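Local coordinates for protein cytochrome C3 (Desulfovibrio desulfuricans, PDB 1UP9) that probably transfers electrons, as a small tetraheme cytochrome that holds four covalently attached heme c groups in one chain, at residues L80-S84 with D96-C100. Sequence-based numbering, arbitrary orientation.
With HEC (heme c), chain D.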
loop_
_atom_site.group_PDB
_atom_site.type_symbol
_atom_site.label_atom_id
_atom_site.label_comp_id
_atom_site.label_asym_id
_atom_site.label_seq_id
_atom_site.Cartn_x
_atom_site.Cartn_y
_atom_site.Cartn_z
ATOM N N LEU A 80 0.414 -1.120 6.082
ATOM C CA LEU A 80 0.124 -1.356 7.506
ATOM C C LEU A 80 1.278 -0.907 8.380
ATOM O O LEU A 80 1.027 -0.537 9.537
ATOM C CB LEU A 80 -0.197 -2.839 7.763
ATOM C CG LEU A 80 -1.631 -3.262 7.579
ATOM C CD1 LEU A 80 -2.474 -2.697 8.724
ATOM C CD2 LEU A 80 -2.198 -2.782 6.271
ATOM N N ALA A 81 2.530 -0.908 7.875
ATOM C CA ALA A 81 3.642 -0.413 8.714
ATOM C C ALA A 81 3.455 1.044 9.018
ATOM O O ALA A 81 3.543 1.511 10.150
ATOM C CB ALA A 81 4.952 -0.631 7.988
ATOM N N CYS A 82 3.183 1.846 7.981
ATOM C CA CYS A 82 3.009 3.273 8.269
ATOM C C CYS A 82 1.740 3.520 9.026
ATOM O O CYS A 82 1.737 4.280 9.999
ATOM C CB CYS A 82 2.988 4.095 6.951
ATOM S SG CYS A 82 2.808 5.852 7.389
ATOM N N HIS A 83 0.624 2.866 8.677
ATOM C CA HIS A 83 -0.606 3.108 9.437
ATOM C C HIS A 83 -0.444 2.729 10.906
ATOM O O HIS A 83 -1.057 3.411 11.737
ATOM C CB HIS A 83 -1.765 2.324 8.783
ATOM C CG HIS A 83 -2.244 2.994 7.536
ATOM N ND1 HIS A 83 -3.423 2.532 6.966
ATOM C CD2 HIS A 83 -1.814 4.042 6.796
ATOM C CE1 HIS A 83 -3.677 3.267 5.902
ATOM N NE2 HIS A 83 -2.728 4.197 5.745
ATOM N N SER A 84 0.363 1.700 11.207
ATOM C CA SER A 84 0.540 1.377 12.622
ATOM C C SER A 84 1.149 2.540 13.394
ATOM O O SER A 84 0.807 2.833 14.551
ATOM C CB SER A 84 1.403 0.102 12.715
ATOM O OG SER A 84 0.667 -0.987 12.135
ATOM N N ASP A 96 -10.147 2.391 11.466
ATOM C CA ASP A 96 -10.197 2.928 10.122
ATOM C C ASP A 96 -8.965 2.558 9.288
ATOM O O ASP A 96 -9.052 2.251 8.106
ATOM C CB ASP A 96 -10.248 4.465 10.138
ATOM C CG ASP A 96 -11.617 5.035 10.401
ATOM O OD1 ASP A 96 -12.628 4.310 10.386
ATOM O OD2 ASP A 96 -11.727 6.246 10.685
ATOM N N LEU A 97 -7.776 2.623 9.921
ATOM C CA LEU A 97 -6.532 2.460 9.167
ATOM C C LEU A 97 -5.855 1.098 9.305
ATOM O O LEU A 97 -4.924 0.778 8.541
ATOM C CB LEU A 97 -5.501 3.524 9.591
ATOM C CG LEU A 97 -5.890 4.991 9.368
ATOM C CD1 LEU A 97 -4.644 5.858 9.590
ATOM C CD2 LEU A 97 -6.582 5.268 8.079
ATOM N N THR A 98 -6.280 0.284 10.279
ATOM C CA THR A 98 -5.596 -1.002 10.442
ATOM C C THR A 98 -6.585 -2.143 10.577
ATOM O O THR A 98 -6.124 -3.305 10.634
ATOM C CB THR A 98 -4.632 -1.035 11.649
ATOM O OG1 THR A 98 -5.336 -0.923 12.913
ATOM C CG2 THR A 98 -3.593 0.086 11.547
ATOM N N GLY A 99 -7.900 -1.916 10.659
ATOM C CA GLY A 99 -8.782 -3.062 10.838
ATOM C C GLY A 99 -8.907 -3.932 9.602
ATOM O O GLY A 99 -8.910 -3.463 8.453
ATOM N N CYS A 100 -9.101 -5.224 9.861
ATOM C CA CYS A 100 -9.273 -6.179 8.770
ATOM C C CYS A 100 -10.719 -6.183 8.281
ATOM O O CYS A 100 -10.906 -6.684 7.188
ATOM C CB CYS A 100 -8.867 -7.615 9.202
ATOM S SG CYS A 100 -7.272 -7.685 10.069
HETATM FE FE HEC D . -2.588 5.483 4.207
HETATM C CHA HEC D . -5.106 7.436 5.423
HETATM C CHB HEC D . -4.902 3.516 2.543
HETATM C CHC HEC D . -0.075 3.660 2.782
HETATM C CHD HEC D . -0.292 7.385 5.898
HETATM N NA HEC D . -4.560 5.457 4.070
HETATM C C1A HEC D . -5.445 6.355 4.630
HETATM C C2A HEC D . -6.811 5.965 4.328
HETATM C C3A HEC D . -6.767 4.905 3.519
HETATM C C4A HEC D . -5.365 4.576 3.324
HETATM C CMA HEC D . -7.930 4.116 2.915
HETATM C CAA HEC D . -8.040 6.637 4.980
HETATM C CBA HEC D . -8.645 7.720 4.057
HETATM C CGA HEC D . -9.992 8.159 4.637
HETATM O O1A HEC D . -9.991 9.260 5.194
HETATM O O2A HEC D . -10.945 7.382 4.507
HETATM N NB HEC D . -2.521 3.957 2.937
HETATM C C1B HEC D . -3.564 3.197 2.384
HETATM C C2B HEC D . -3.048 2.077 1.618
HETATM C C3B HEC D . -1.704 2.175 1.669
HETATM C C4B HEC D . -1.383 3.316 2.505
HETATM C CMB HEC D . -3.945 1.029 0.945
HETATM C CAB HEC D . -0.611 1.305 1.081
HETATM C CBB HEC D . -0.762 1.181 -0.475
HETATM N NC HEC D . -0.611 5.492 4.346
HETATM C C1C HEC D . 0.267 4.661 3.692
HETATM C C2C HEC D . 1.636 4.961 4.073
HETATM C C3C HEC D . 1.590 5.982 4.973
HETATM C C4C HEC D . 0.173 6.330 5.116
HETATM C CMC HEC D . 2.830 4.155 3.533
HETATM C CAC HEC D . 2.689 6.682 5.765
HETATM C CBC HEC D . 4.062 6.754 5.118
HETATM N ND HEC D . -2.678 7.033 5.444
HETATM C C1D HEC D . -1.621 7.739 6.006
HETATM C C2D HEC D . -2.098 8.890 6.715
HETATM C C3D HEC D . -3.432 8.902 6.575
HETATM C C4D HEC D . -3.821 7.774 5.782
HETATM C CMD HEC D . -1.183 9.912 7.410
HETATM C CAD HEC D . -4.358 9.995 7.105
HETATM C CBD HEC D . -4.613 9.759 8.611
HETATM C CGD HEC D . -5.260 10.998 9.220
HETATM O O1D HEC D . -6.386 11.281 8.775
HETATM O O2D HEC D . -4.613 11.625 10.087
#
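One hydrogen bond joins H83 to L97: ND1 of H83 donates to the main-chain O of L97 over 2.8 Å, with an angle of 157° at the hydrogen. The acceptor lies close to the imidazole plane, and the N-H arrives in the carbonyl plane on a lone pair. The other ring nitrogen, NE2, binds the heme iron at 2.0 Å, so one imidazole is held at both nitrogens, by metal and by peptide. Together they restrict its rotation above the porphyrin, and the carbonyl would be expected to make the ring a somewhat stronger electron donor to iron. The side chain of L97 crosses that of H83 at about a right angle and lays CD1 over the centre of one ring face, 4.2 Å above the plane, while its CD2 reaches the heme at CAA, 3.7 Å away.

Beside this polar link runs a greasy strip. T98 has CG2 anti to its own carbonyl carbon, which turns the methyl to within 4.0 Å of H83 CB; L80 CD1 packs 3.9 Å from T98 CA. The hydroxyl of T98 goes elsewhere, bonding back to the carbonyl of K94, four residues earlier. One residue after H83, S84 bonds twice to L80 O: its backbone N and its OG approach from opposite faces of the carbonyl plane.

One residue before the histidine, C82 is joined by SG to heme CAC, and C79 makes the other thioether to this heme. H25 supplies the second axial ligand, while C100 carries a neighbouring heme. Helix 79-89 carries the CXXCH heme-attachment motif, C79 to H83, and sets its histidine against helix 94-98; with H25 on the iron this is the bis-histidine heme c site of class III cytochromes c.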